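N-acetylneuraminate lyase (Fusobacterium nucleatum subsp. nucleatum ATCC 25586, PDB 5ZKA) is a lyase of the dihydrodipicolinate synthetase family, built as a beta/alpha (TIM) barrel that continues into further C-terminal helices. Local coordinates at residues M206-T211 against D243-I248; G227-Q232 against H250-L255; E188-A193 against K197-G202; E257-N262 against Q266-I271. All blocks are in the same frame, centred on the assembly; numbering follows the deposited sequence.

Contact 1 of 4, residues M206-T211 against D243-I248; sequences MLLPAT and DEALKI
The contact is a small, buried apolar one in which Leu208 of helix 207-212 packs against Ala245 and Leu246 of helix 242-262. The fold is a TIM barrel: helix 207-212 follows barrel strand 200-201, and helix 242-262 belongs to the C-terminal helices packed outside the barrel. The backbones come closest between Leu208 CA and Ala245 CA, 7.1 Å apart. The two methyls of Leu208 divide the work. CD1 meets the methyl of Ala245, with Leu208 CD1 and Ala245 CB 4.0 Å apart. On the backbone of the next residue, Leu208 CD2 lies 3.6 Å from Leu246 CA, and it is also 3.8 Å from Leu246 CD1. With its CG anti to the backbone N (chi1 166°), Leu208 extends across to the other helix and presents both methyls to it. A polar link runs alongside, from Leu208 N in the first turn of its helix to Gln249 OE1. A neighbouring subunit also packs on Leu208 and on Leu246. Thr211, one turn on in helix 207-212, gives Leu207 O two bonds, one from its backbone N and one from its hydroxyl; Thr211 OG1 lies 2.7 Å from Leu207 O, above the carbonyl plane.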
loop_
_atom_site.group_PDB
_atom_site.type_symbol
_atom_site.label_atom_id
_atom_site.label_comp_id
_atom_site.label_asym_id
_atom_site.label_seq_id
_atom_site.Cartn_x
_atom_site.Cartn_y
_atom_site.Cartn_z
ATOM N N MET A 206 -2.649 5.772 5.825
ATOM C CA MET A 206 -1.813 5.702 4.629
ATOM C C MET A 206 -1.971 6.955 3.769
ATOM O O MET A 206 -1.834 6.903 2.546
ATOM C CB MET A 206 -2.126 4.439 3.839
ATOM C CG MET A 206 -2.046 3.207 4.741
ATOM S SD MET A 206 -2.194 1.636 3.865
ATOM C CE MET A 206 -3.885 1.721 3.305
ATOM N N LEU A 207 -2.222 8.101 4.412
ATOM C CA LEU A 207 -2.447 9.343 3.677
ATOM C C LEU A 207 -1.200 9.784 2.920
ATOM O O LEU A 207 -1.286 10.224 1.769
ATOM C CB LEU A 207 -2.895 10.439 4.648
ATOM C CG LEU A 207 -3.155 11.829 4.058
ATOM C CD1 LEU A 207 -4.180 11.767 2.915
ATOM C CD2 LEU A 207 -3.664 12.760 5.157
ATOM N N LEU A 208 -0.029 9.667 3.540
ATOM C CA LEU A 208 1.182 10.149 2.875
ATOM C C LEU A 208 1.498 9.349 1.614
ATOM O O LEU A 208 1.694 9.970 0.552
ATOM C CB LEU A 208 2.351 10.159 3.866
ATOM C CG LEU A 208 3.749 10.307 3.265
ATOM C CD1 LEU A 208 3.893 11.590 2.463
ATOM C CD2 LEU A 208 4.767 10.274 4.400
ATOM N N PRO A 209 1.566 8.012 1.635
ATOM C CA PRO A 209 1.852 7.300 0.374
ATOM C C PRO A 209 0.793 7.529 -0.693
ATOM O O PRO A 209 1.117 7.593 -1.885
ATOM C CB PRO A 209 1.922 5.825 0.799
ATOM C CG PRO A 209 1.299 5.760 2.165
ATOM C CD PRO A 209 1.560 7.099 2.795
ATOM N N ALA A 210 -0.469 7.685 -0.295
ATOM C CA ALA A 210 -1.515 8.004 -1.262
ATOM C C ALA A 210 -1.316 9.389 -1.866
ATOM O O ALA A 210 -1.533 9.586 -3.065
ATOM C CB ALA A 210 -2.884 7.914 -0.587
ATOM N N THR A 211 -0.916 10.372 -1.046
ATOM C CA THR A 211 -0.746 11.728 -1.562
ATOM C C THR A 211 0.292 11.783 -2.682
ATOM O O THR A 211 0.095 12.482 -3.684
ATOM C CB THR A 211 -0.367 12.677 -0.420
ATOM O OG1 THR A 211 -1.409 12.634 0.562
ATOM C CG2 THR A 211 -0.245 14.104 -0.934
ATOM N N ASP A 243 10.059 14.820 4.121
ATOM C CA ASP A 243 10.617 14.480 5.424
ATOM C C ASP A 243 9.715 14.965 6.549
ATOM O O ASP A 243 9.445 14.229 7.504
ATOM C CB ASP A 243 12.018 15.076 5.568
ATOM C CG ASP A 243 13.058 14.312 4.764
ATOM O OD1 ASP A 243 12.710 13.256 4.193
ATOM O OD2 ASP A 243 14.222 14.771 4.700
ATOM N N GLU A 244 9.241 16.209 6.458
ATOM C CA GLU A 244 8.334 16.710 7.485
ATOM C C GLU A 244 7.002 15.964 7.458
ATOM O O GLU A 244 6.419 15.694 8.517
ATOM C CB GLU A 244 8.116 18.215 7.311
ATOM C CG GLU A 244 7.204 18.808 8.371
ATOM C CD GLU A 244 7.358 20.310 8.522
ATOM O OE1 GLU A 244 7.963 20.941 7.626
ATOM O OE2 GLU A 244 6.861 20.856 9.533
ATOM N N ALA A 245 6.504 15.620 6.260
ATOM C CA ALA A 245 5.216 14.934 6.165
ATOM C C ALA A 245 5.285 13.545 6.783
ATOM O O ALA A 245 4.310 13.080 7.390
ATOM C CB ALA A 245 4.758 14.846 4.710
ATOM N N LEU A 246 6.435 12.869 6.643
ATOM C CA LEU A 246 6.593 11.540 7.230
ATOM C C LEU A 246 6.593 11.599 8.747
ATOM O O LEU A 246 6.021 10.718 9.404
ATOM C CB LEU A 246 7.883 10.886 6.722
ATOM C CG LEU A 246 8.204 9.481 7.238
ATOM C CD1 LEU A 246 7.043 8.541 6.962
ATOM C CD2 LEU A 246 9.489 8.918 6.595
ATOM N N LYS A 247 7.250 12.614 9.328
ATOM C CA LYS A 247 7.240 12.766 10.782
ATOM C C LYS A 247 5.824 12.917 11.302
ATOM O O LYS A 247 5.463 12.321 12.324
ATOM C CB LYS A 247 8.097 13.965 11.206
ATOM C CG LYS A 247 9.589 13.739 11.017
ATOM C CD LYS A 247 10.417 14.665 11.905
ATOM C CE LYS A 247 11.894 14.548 11.571
ATOM N NZ LYS A 247 12.169 14.943 10.160
ATOM N N ILE A 248 5.003 13.694 10.595
ATOM C CA ILE A 248 3.626 13.911 11.034
ATOM C C ILE A 248 2.760 12.677 10.770
ATOM O O ILE A 248 1.864 12.361 11.565
ATOM C CB ILE A 248 3.072 15.177 10.361
ATOM C CG1 ILE A 248 3.917 16.389 10.778
ATOM C CG2 ILE A 248 1.601 15.380 10.713
ATOM C CD1 ILE A 248 3.673 17.635 9.958
#

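Contact 2 of 4, residues G227-Q232 against H250-L255; sequences GIRAKQ and HTTNDL
Thr252 OG1 is held by two groups outside the segments, giving a bond to Ile248 O one turn back in its own helix and receiving one from Asn226 ND2, while the side chain of Arg229 passes beside it. The nearest atom of that side chain is the last methylene: Arg229 CD lies 3.3 Å from Thr252 OG1, a packing contact, with Arg229 CB 3.6 Å from the same oxygen. The threonine and arginine side chains run antiparallel past one another, the hydroxyl lying along the arginine's carbon chain and leaving the guanidinium to other partners. The backbones stand 7.1 Å apart between Arg229 CA and Thr252 CA. In the fold, helix 223-237 follows the last strand of the TIM barrel, 217-220, and helix 242-262 is the next helix in the chain, laid against its outer side. Helix 223-237 is kinked here, the backbone N of Ile228 and of Arg229 lacking a bond to the preceding turn. Extended from CG to NE, Arg229 carries its flat end to Thr251, whose side chain is set roughly perpendicular to it. Thr251 CG2 sits over one face of the guanidinium, 3.5 Å from Arg229 NE and 3.8 Å from Arg229 CZ. Two bonds fix the rotation of this group: NH2 gives one to Phe304 O of helix 291-304, and NH1 gives the other to Asn226 OD1, of the same amide whose ND2 holds Thr252.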
loop_
_atom_site.group_PDB
_atom_site.type_symbol
_atom_site.label_atom_id
_atom_site.label_comp_id
_atom_site.label_asym_id
_atom_site.label_seq_id
_atom_site.Cartn_x
_atom_site.Cartn_y
_atom_site.Cartn_z
ATOM N N GLY A 227 -7.780 16.330 12.149
ATOM C CA GLY A 227 -7.779 16.962 10.839
ATOM C C GLY A 227 -6.657 17.958 10.612
ATOM O O GLY A 227 -6.267 18.197 9.464
ATOM N N ILE A 228 -6.146 18.582 11.684
ATOM C CA ILE A 228 -5.038 19.530 11.531
ATOM C C ILE A 228 -3.820 18.823 10.950
ATOM O O ILE A 228 -3.254 19.253 9.935
ATOM C CB ILE A 228 -4.708 20.206 12.874
ATOM C CG1 ILE A 228 -5.892 21.048 13.348
ATOM C CG2 ILE A 228 -3.441 21.086 12.765
ATOM C CD1 ILE A 228 -6.390 22.025 12.319
ATOM N N ARG A 229 -3.403 17.723 11.587
ATOM C CA ARG A 229 -2.251 16.963 11.093
ATOM C C ARG A 229 -2.499 16.425 9.692
ATOM O O ARG A 229 -1.589 16.411 8.855
ATOM C CB ARG A 229 -1.932 15.800 12.037
ATOM C CG ARG A 229 -1.121 16.183 13.283
ATOM C CD ARG A 229 -0.672 14.915 14.015
ATOM N NE ARG A 229 -0.054 15.250 15.291
ATOM C CZ ARG A 229 -0.694 15.265 16.455
ATOM N NH1 ARG A 229 -1.985 14.947 16.495
ATOM N NH2 ARG A 229 -0.045 15.611 17.572
ATOM N N ALA A 230 -3.723 15.970 9.418
ATOM C CA ALA A 230 -4.017 15.386 8.112
ATOM C C ALA A 230 -3.817 16.397 6.993
ATOM O O ALA A 230 -3.248 16.069 5.945
ATOM C CB ALA A 230 -5.446 14.849 8.083
ATOM N N LYS A 231 -4.301 17.626 7.181
ATOM C CA LYS A 231 -4.049 18.660 6.184
ATOM C C LYS A 231 -2.557 18.951 6.046
ATOM O O LYS A 231 -2.069 19.200 4.938
ATOM C CB LYS A 231 -4.811 19.938 6.542
ATOM C CG LYS A 231 -6.297 19.860 6.277
ATOM C CD LYS A 231 -6.940 21.232 6.437
ATOM C CE LYS A 231 -6.948 22.001 5.135
ATOM N NZ LYS A 231 -7.995 23.051 5.186
ATOM N N GLN A 232 -1.815 18.929 7.158
ATOM C CA GLN A 232 -0.367 19.137 7.076
ATOM C C GLN A 232 0.292 18.064 6.210
ATOM O O GLN A 232 1.047 18.380 5.282
ATOM C CB GLN A 232 0.252 19.141 8.479
ATOM C CG GLN A 232 -0.052 20.382 9.303
ATOM C CD GLN A 232 0.376 20.245 10.762
ATOM O OE1 GLN A 232 0.679 19.146 11.239
ATOM N NE2 GLN A 232 0.392 21.364 11.477
ATOM N N HIS A 250 3.961 9.687 11.033
ATOM C CA HIS A 250 4.387 8.814 12.123
ATOM C C HIS A 250 3.630 9.139 13.406
ATOM O O HIS A 250 3.173 8.239 14.119
ATOM C CB HIS A 250 5.890 8.964 12.356
ATOM C CG HIS A 250 6.754 8.140 11.444
ATOM N ND1 HIS A 250 6.383 6.902 10.967
ATOM C CD2 HIS A 250 8.013 8.356 10.990
ATOM C CE1 HIS A 250 7.365 6.405 10.231
ATOM N NE2 HIS A 250 8.365 7.268 10.227
ATOM N N THR A 251 3.543 10.426 13.748
ATOM C CA THR A 251 2.839 10.817 14.963
ATOM C C THR A 251 1.360 10.481 14.851
ATOM O O THR A 251 0.758 9.950 15.794
ATOM C CB THR A 251 3.031 12.316 15.210
ATOM O OG1 THR A 251 4.424 12.591 15.443
ATOM C CG2 THR A 251 2.219 12.772 16.418
ATOM N N THR A 252 0.771 10.777 13.691
ATOM C CA THR A 252 -0.630 10.439 13.433
ATOM C C THR A 252 -0.887 8.950 13.617
ATOM O O THR A 252 -1.885 8.548 14.232
ATOM C CB THR A 252 -1.003 10.882 12.020
ATOM O OG1 THR A 252 -1.107 12.311 11.991
ATOM C CG2 THR A 252 -2.344 10.273 11.558
ATOM N N ASN A 253 0.012 8.106 13.113
ATOM C CA ASN A 253 -0.242 6.677 13.210
ATOM C C ASN A 253 0.003 6.117 14.609
ATOM O O ASN A 253 -0.549 5.065 14.938
ATOM C CB ASN A 253 0.581 5.930 12.146
ATOM C CG ASN A 253 -0.021 6.085 10.755
ATOM O OD1 ASN A 253 -0.959 6.862 10.574
ATOM N ND2 ASN A 253 0.503 5.348 9.773
ATOM N N ASP A 254 0.794 6.787 15.448
ATOM C CA ASP A 254 0.788 6.433 16.868
ATOM C C ASP A 254 -0.596 6.670 17.466
ATOM O O ASP A 254 -1.098 5.866 18.262
ATOM C CB ASP A 254 1.825 7.265 17.630
ATOM C CG ASP A 254 3.251 6.764 17.458
ATOM O OD1 ASP A 254 3.459 5.658 16.902
ATOM O OD2 ASP A 254 4.171 7.488 17.903
ATOM N N LEU A 255 -1.216 7.788 17.105
ATOM C CA LEU A 255 -2.565 8.073 17.576
ATOM C C LEU A 255 -3.567 7.082 16.987
ATOM O O LEU A 255 -4.395 6.519 17.711
ATOM C CB LEU A 255 -2.937 9.512 17.219
ATOM C CG LEU A 255 -4.418 9.867 17.359
ATOM C CD1 LEU A 255 -4.868 9.751 18.823
ATOM C CD2 LEU A 255 -4.665 11.268 16.816
#

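Contact 3 of 4, residues E188-A193 against K197-G202; sequences ERVRKA and KLIFAG
The last turns of helix 184-193 lie beside the extended segment 197-202, which enters the short, weakly bonded strand 200-201; Arg191 CA and Ile199 CA, the nearest pair, are 7.4 Å apart. Helix and strand belong to one beta-alpha-beta crossover of the TIM barrel, running from strand 174-176 to strand 200-201. Leu198 is bonded through its backbone to Ile175 and Val177, and Phe200 to Val177 and Phe179, which brings segment 197-202 alongside the modified residue Lys178. Across the contact, Ile199 points at the helix and its CD1 does most of the touching. Val190 CG1 meets Ile199 CD1 at 3.9 Å. On Arg191 the same methyl lies over the centre of one guanidinium face, with Ile199 CD1 3.6 Å from Arg191 CZ. The arginine leaves the helix with CG anti to its N, then bends at chi2 (77°) and chi3 (-65°), which folds the head back over the isoleucine. At the rim of the same flat group, Arg191 NH2 gives a bond of 2.7 Å to Lys197 O, nearly in the guanidinium plane and fairly straight at 161° at the hydrogen. Arg191 NH2 also reaches Phe194 O, while NH1 forms a salt bridge with Asp216 OD2 and a hydrogen bond with Gly214 O. Asp216 OD2 accepts from Ile199 N as well, so one carboxylate oxygen serves both sides of the contact. The charge of Arg191 is thus probably balanced by Asp216, while backbone oxygens along its edge fix the head's rotation and tie the end of the helix to the incoming strand.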
loop_
_atom_site.group_PDB
_atom_site.type_symbol
_atom_site.label_atom_id
_atom_site.label_comp_id
_atom_site.label_asym_id
_atom_site.label_seq_id
_atom_site.Cartn_x
_atom_site.Cartn_y
_atom_site.Cartn_z
ATOM N N GLU A 188 -2.231 3.558 -8.188
ATOM C CA GLU A 188 -1.444 4.232 -9.213
ATOM C C GLU A 188 -2.026 4.006 -10.608
ATOM O O GLU A 188 -2.000 4.913 -11.449
ATOM C CB GLU A 188 0.015 3.752 -9.131
ATOM C CG GLU A 188 0.955 4.329 -10.204
ATOM C CD GLU A 188 0.814 3.634 -11.561
ATOM O OE1 GLU A 188 0.550 2.413 -11.570
ATOM O OE2 GLU A 188 0.946 4.309 -12.604
ATOM N N ARG A 189 -2.542 2.801 -10.886
ATOM C CA ARG A 189 -3.101 2.520 -12.213
ATOM C C ARG A 189 -4.370 3.327 -12.465
ATOM O O ARG A 189 -4.582 3.825 -13.575
ATOM C CB ARG A 189 -3.397 1.024 -12.367
ATOM C CG ARG A 189 -2.166 0.108 -12.430
ATOM C CD ARG A 189 -1.509 0.147 -13.808
ATOM N NE ARG A 189 -0.571 1.261 -13.913
ATOM C CZ ARG A 189 -0.079 1.704 -15.062
ATOM N NH1 ARG A 189 -0.430 1.129 -16.206
ATOM N NH2 ARG A 189 0.755 2.732 -15.072
ATOM N N VAL A 190 -5.222 3.467 -11.447
ATOM C CA VAL A 190 -6.432 4.284 -11.587
ATOM C C VAL A 190 -6.059 5.749 -11.786
ATOM O O VAL A 190 -6.633 6.434 -12.636
ATOM C CB VAL A 190 -7.339 4.090 -10.358
ATOM C CG1 VAL A 190 -8.516 5.068 -10.401
ATOM C CG2 VAL A 190 -7.846 2.642 -10.313
ATOM N N ARG A 191 -5.069 6.240 -11.023
ATOM C CA ARG A 191 -4.619 7.623 -11.181
ATOM C C ARG A 191 -4.117 7.884 -12.592
ATOM O O ARG A 191 -4.426 8.924 -13.187
ATOM C CB ARG A 191 -3.517 7.953 -10.161
ATOM C CG ARG A 191 -2.829 9.309 -10.385
ATOM C CD ARG A 191 -3.675 10.507 -9.916
ATOM N NE ARG A 191 -4.906 10.653 -10.702
ATOM C CZ ARG A 191 -5.978 11.321 -10.292
ATOM N NH1 ARG A 191 -5.966 11.924 -9.105
ATOM N NH2 ARG A 191 -7.068 11.371 -11.065
ATOM N N LYS A 192 -3.339 6.948 -13.149
ATOM C CA LYS A 192 -2.809 7.154 -14.494
ATOM C C LYS A 192 -3.894 7.044 -15.552
ATOM O O LYS A 192 -3.898 7.809 -16.520
ATOM C CB LYS A 192 -1.694 6.153 -14.800
ATOM C CG LYS A 192 -0.951 6.496 -16.097
ATOM C CD LYS A 192 -0.654 5.279 -16.938
ATOM C CE LYS A 192 -0.455 5.661 -18.400
ATOM N NZ LYS A 192 0.365 6.890 -18.567
ATOM N N ALA A 193 -4.817 6.097 -15.393
ATOM C CA ALA A 193 -5.810 5.855 -16.435
ATOM C C ALA A 193 -6.886 6.932 -16.494
ATOM O O ALA A 193 -7.498 7.125 -17.552
ATOM C CB ALA A 193 -6.470 4.496 -16.216
ATOM N N LYS A 197 -10.452 12.450 -13.245
ATOM C CA LYS A 197 -11.378 12.093 -12.177
ATOM C C LYS A 197 -10.750 12.370 -10.815
ATOM O O LYS A 197 -9.524 12.455 -10.672
ATOM C CB LYS A 197 -11.789 10.615 -12.281
ATOM C CG LYS A 197 -12.415 10.231 -13.621
ATOM C CD LYS A 197 -13.863 10.713 -13.767
ATOM C CE LYS A 197 -14.389 10.440 -15.172
ATOM N NZ LYS A 197 -15.852 10.751 -15.323
ATOM N N LEU A 198 -11.607 12.521 -9.807
ATOM C CA LEU A 198 -11.142 12.728 -8.439
ATOM C C LEU A 198 -10.891 11.387 -7.773
ATOM O O LEU A 198 -11.709 10.475 -7.867
ATOM C CB LEU A 198 -12.178 13.498 -7.620
ATOM C CG LEU A 198 -12.510 14.894 -8.141
ATOM C CD1 LEU A 198 -13.874 15.309 -7.636
ATOM C CD2 LEU A 198 -11.443 15.870 -7.656
ATOM N N ILE A 199 -9.773 11.271 -7.065
ATOM C CA ILE A 199 -9.521 10.103 -6.235
ATOM C C ILE A 199 -9.310 10.578 -4.806
ATOM O O ILE A 199 -8.410 11.381 -4.544
ATOM C CB ILE A 199 -8.300 9.309 -6.705
ATOM C CG1 ILE A 199 -8.429 8.942 -8.178
ATOM C CG2 ILE A 199 -8.124 8.081 -5.809
ATOM C CD1 ILE A 199 -7.156 8.328 -8.732
ATOM N N PHE A 200 -10.121 10.060 -3.887
ATOM C CA PHE A 200 -10.012 10.358 -2.466
ATOM C C PHE A 200 -9.492 9.146 -1.710
ATOM O O PHE A 200 -10.080 8.066 -1.786
ATOM C CB PHE A 200 -11.368 10.770 -1.903
ATOM C CG PHE A 200 -11.860 12.062 -2.455
ATOM C CD1 PHE A 200 -11.350 13.266 -1.986
ATOM C CD2 PHE A 200 -12.798 12.081 -3.472
ATOM C CE1 PHE A 200 -11.791 14.464 -2.504
ATOM C CE2 PHE A 200 -13.237 13.277 -3.992
ATOM C CZ PHE A 200 -12.731 14.471 -3.505
ATOM N N ALA A 201 -8.432 9.339 -0.932
ATOM C CA ALA A 201 -7.934 8.258 -0.096
ATOM C C ALA A 201 -8.889 7.997 1.060
ATOM O O ALA A 201 -9.337 8.935 1.721
ATOM C CB ALA A 201 -6.541 8.601 0.443
ATOM N N GLY A 202 -9.159 6.720 1.335
ATOM C CA GLY A 202 -10.061 6.356 2.411
ATOM C C GLY A 202 -9.392 5.772 3.642
ATOM O O GLY A 202 -10.067 5.416 4.610
#

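Contact 4 of 4, residues E257-N262 against Q266-I271; sequences EGILSN and QTIKEI
Helices 242-262 and 264-274 meet at a sharp corner, their axes here 9.1 Å apart at closest approach and 115° between N-to-C directions, with Ile259 CA and Thr267 CA only 5.9 Å apart. Thr267 points into the angle and meets both Asn262 and Ile259. Asn262 gives the hydrogen bond across the corner: its ND2 reaches Thr267 OG1 at 2.8 Å, bent to 143° at the hydrogen, with the oxygen tilted out of the amide plane. The hydroxyl also lies close to the start of the asparagine side chain, Thr267 OG1 being 3.2 Å from Asn262 CB. The methyl of Thr267 faces the isoleucine, Thr267 CG2 lying 4.0 Å from Ile259 CG1. Beside it, Ile259 CG2 and Ile268 CG1 meet more loosely at 4.3 Å, and Ile225 of helix 223-237 packs against Ile259. At this corner between two C-terminal helices outside the barrel, Thr267 OG1 gives its own bond to Gly263 O in the turn, and Asn262 ND2 has a second acceptor in Gln293 O. The buried amide nitrogen and hydroxyl are thus both supplied with partners, and together they join Asn262 to the first turn of helix 264-274.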
loop_
_atom_site.group_PDB
_atom_site.type_symbol
_atom_site.label_atom_id
_atom_site.label_comp_id
_atom_site.label_asym_id
_atom_site.label_seq_id
_atom_site.Cartn_x
_atom_site.Cartn_y
_atom_site.Cartn_z
ATOM N N GLU A 257 -3.033 4.101 15.874
ATOM C CA GLU A 257 -2.812 2.773 16.433
ATOM C C GLU A 257 -3.500 2.631 17.783
ATOM O O GLU A 257 -4.110 1.595 18.072
ATOM C CB GLU A 257 -1.311 2.506 16.558
ATOM C CG GLU A 257 -0.941 1.213 17.240
ATOM C CD GLU A 257 0.552 1.160 17.544
ATOM O OE1 GLU A 257 1.321 0.788 16.641
ATOM O OE2 GLU A 257 0.954 1.517 18.675
ATOM N N GLY A 258 -3.452 3.684 18.608
ATOM C CA GLY A 258 -4.175 3.647 19.872
ATOM C C GLY A 258 -5.681 3.678 19.682
ATOM O O GLY A 258 -6.418 2.974 20.378
ATOM N N ILE A 259 -6.158 4.501 18.748
ATOM C CA ILE A 259 -7.592 4.564 18.473
ATOM C C ILE A 259 -8.105 3.188 18.083
ATOM O O ILE A 259 -9.117 2.705 18.608
ATOM C CB ILE A 259 -7.880 5.605 17.376
ATOM C CG1 ILE A 259 -7.625 7.030 17.880
ATOM C CG2 ILE A 259 -9.291 5.434 16.814
ATOM C CD1 ILE A 259 -7.707 8.068 16.776
ATOM N N LEU A 260 -7.400 2.521 17.164
ATOM C CA LEU A 260 -7.855 1.220 16.694
ATOM C C LEU A 260 -7.873 0.182 17.816
ATOM O O LEU A 260 -8.782 -0.652 17.879
ATOM C CB LEU A 260 -6.968 0.744 15.539
ATOM C CG LEU A 260 -7.072 1.517 14.223
ATOM C CD1 LEU A 260 -5.977 1.024 13.246
ATOM C CD2 LEU A 260 -8.458 1.362 13.600
ATOM N N SER A 261 -6.874 0.203 18.703
ATOM C CA SER A 261 -6.841 -0.795 19.772
ATOM C C SER A 261 -7.909 -0.543 20.831
ATOM O O SER A 261 -8.289 -1.469 21.555
ATOM C CB SER A 261 -5.456 -0.822 20.434
ATOM O OG SER A 261 -5.236 0.339 21.220
ATOM N N ASN A 262 -8.412 0.681 20.913
ATOM C CA ASN A 262 -9.320 1.112 21.967
ATOM C C ASN A 262 -10.774 1.114 21.525
ATOM O O ASN A 262 -11.657 1.444 22.331
ATOM C CB ASN A 262 -8.915 2.512 22.430
ATOM C CG ASN A 262 -9.380 2.820 23.825
ATOM O OD1 ASN A 262 -9.102 2.065 24.757
ATOM N ND2 ASN A 262 -10.089 3.942 23.987
ATOM N N GLN A 266 -15.947 4.415 19.319
ATOM C CA GLN A 266 -16.057 4.830 20.713
ATOM C C GLN A 266 -14.957 5.816 21.098
ATOM O O GLN A 266 -15.192 6.747 21.874
ATOM C CB GLN A 266 -16.011 3.603 21.628
ATOM C CG GLN A 266 -17.197 2.647 21.471
ATOM C CD GLN A 266 -16.963 1.561 20.423
ATOM O OE1 GLN A 266 -16.034 1.647 19.606
ATOM N NE2 GLN A 266 -17.816 0.533 20.437
ATOM N N THR A 267 -13.743 5.626 20.574
ATOM C CA THR A 267 -12.619 6.459 21.007
ATOM C C THR A 267 -12.667 7.835 20.361
ATOM O O THR A 267 -12.402 8.844 21.025
ATOM C CB THR A 267 -11.296 5.752 20.696
ATOM O OG1 THR A 267 -11.228 4.555 21.480
ATOM C CG2 THR A 267 -10.086 6.634 21.052
ATOM N N ILE A 268 -13.031 7.906 19.075
ATOM C CA ILE A 268 -13.215 9.213 18.443
ATOM C C ILE A 268 -14.297 10.001 19.173
ATOM O O ILE A 268 -14.124 11.189 19.486
ATOM C CB ILE A 268 -13.531 9.055 16.942
ATOM C CG1 ILE A 268 -12.333 8.413 16.219
ATOM C CG2 ILE A 268 -13.904 10.420 16.325
ATOM C CD1 ILE A 268 -12.594 8.026 14.779
ATOM N N LYS A 269 -15.421 9.345 19.486
ATOM C CA LYS A 269 -16.485 10.042 20.208
ATOM C C LYS A 269 -16.032 10.447 21.605
ATOM O O LYS A 269 -16.383 11.537 22.085
ATOM C CB LYS A 269 -17.740 9.172 20.272
ATOM C CG LYS A 269 -18.410 9.027 18.922
ATOM C CD LYS A 269 -19.845 8.553 19.050
ATOM C CE LYS A 269 -20.510 8.463 17.678
ATOM N NZ LYS A 269 -21.835 7.784 17.732
ATOM N N GLU A 270 -15.239 9.599 22.273
ATOM C CA GLU A 270 -14.762 9.956 23.608
ATOM C C GLU A 270 -13.801 11.140 23.558
ATOM O O GLU A 270 -13.849 12.018 24.425
ATOM C CB GLU A 270 -14.099 8.752 24.279
ATOM C CG GLU A 270 -13.649 9.000 25.727
ATOM C CD GLU A 270 -14.808 9.233 26.701
ATOM O OE1 GLU A 270 -15.982 8.989 26.339
ATOM O OE2 GLU A 270 -14.532 9.653 27.843
ATOM N N ILE A 271 -12.919 11.183 22.556
ATOM C CA ILE A 271 -11.992 12.306 22.440
ATOM C C ILE A 271 -12.743 13.590 22.104
ATOM O O ILE A 271 -12.396 14.674 22.587
ATOM C CB ILE A 271 -10.908 11.979 21.395
ATOM C CG1 ILE A 271 -10.016 10.855 21.927
ATOM C CG2 ILE A 271 -10.073 13.221 21.079
ATOM C CD1 ILE A 271 -8.926 10.392 20.971
#

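How the contacts relate
Along the chain contact 3 comes first, within the crossover into barrel strand 200-201; contact 1 opens next on the helix after that strand. Contacts 1 and 2 alternate in sequence and lie about 9 Å apart between centres, touching where Ile248 packs on Arg229. Contact 4 closes the series, centre to centre about 14 Å from contact 2 and 21 Å from contact 1. Helix 242-262 runs through contacts 1, 2 and 4, meeting in turn helices 207-212, 223-237 and 264-274. Contact 3, about 17 Å from contact 1 between centres, joins it through Ala201 against Ala210. Together the contacts follow the chain from the last barrel strands into the C-terminal helices, of which helix 242-262 lies along the barrel's outside.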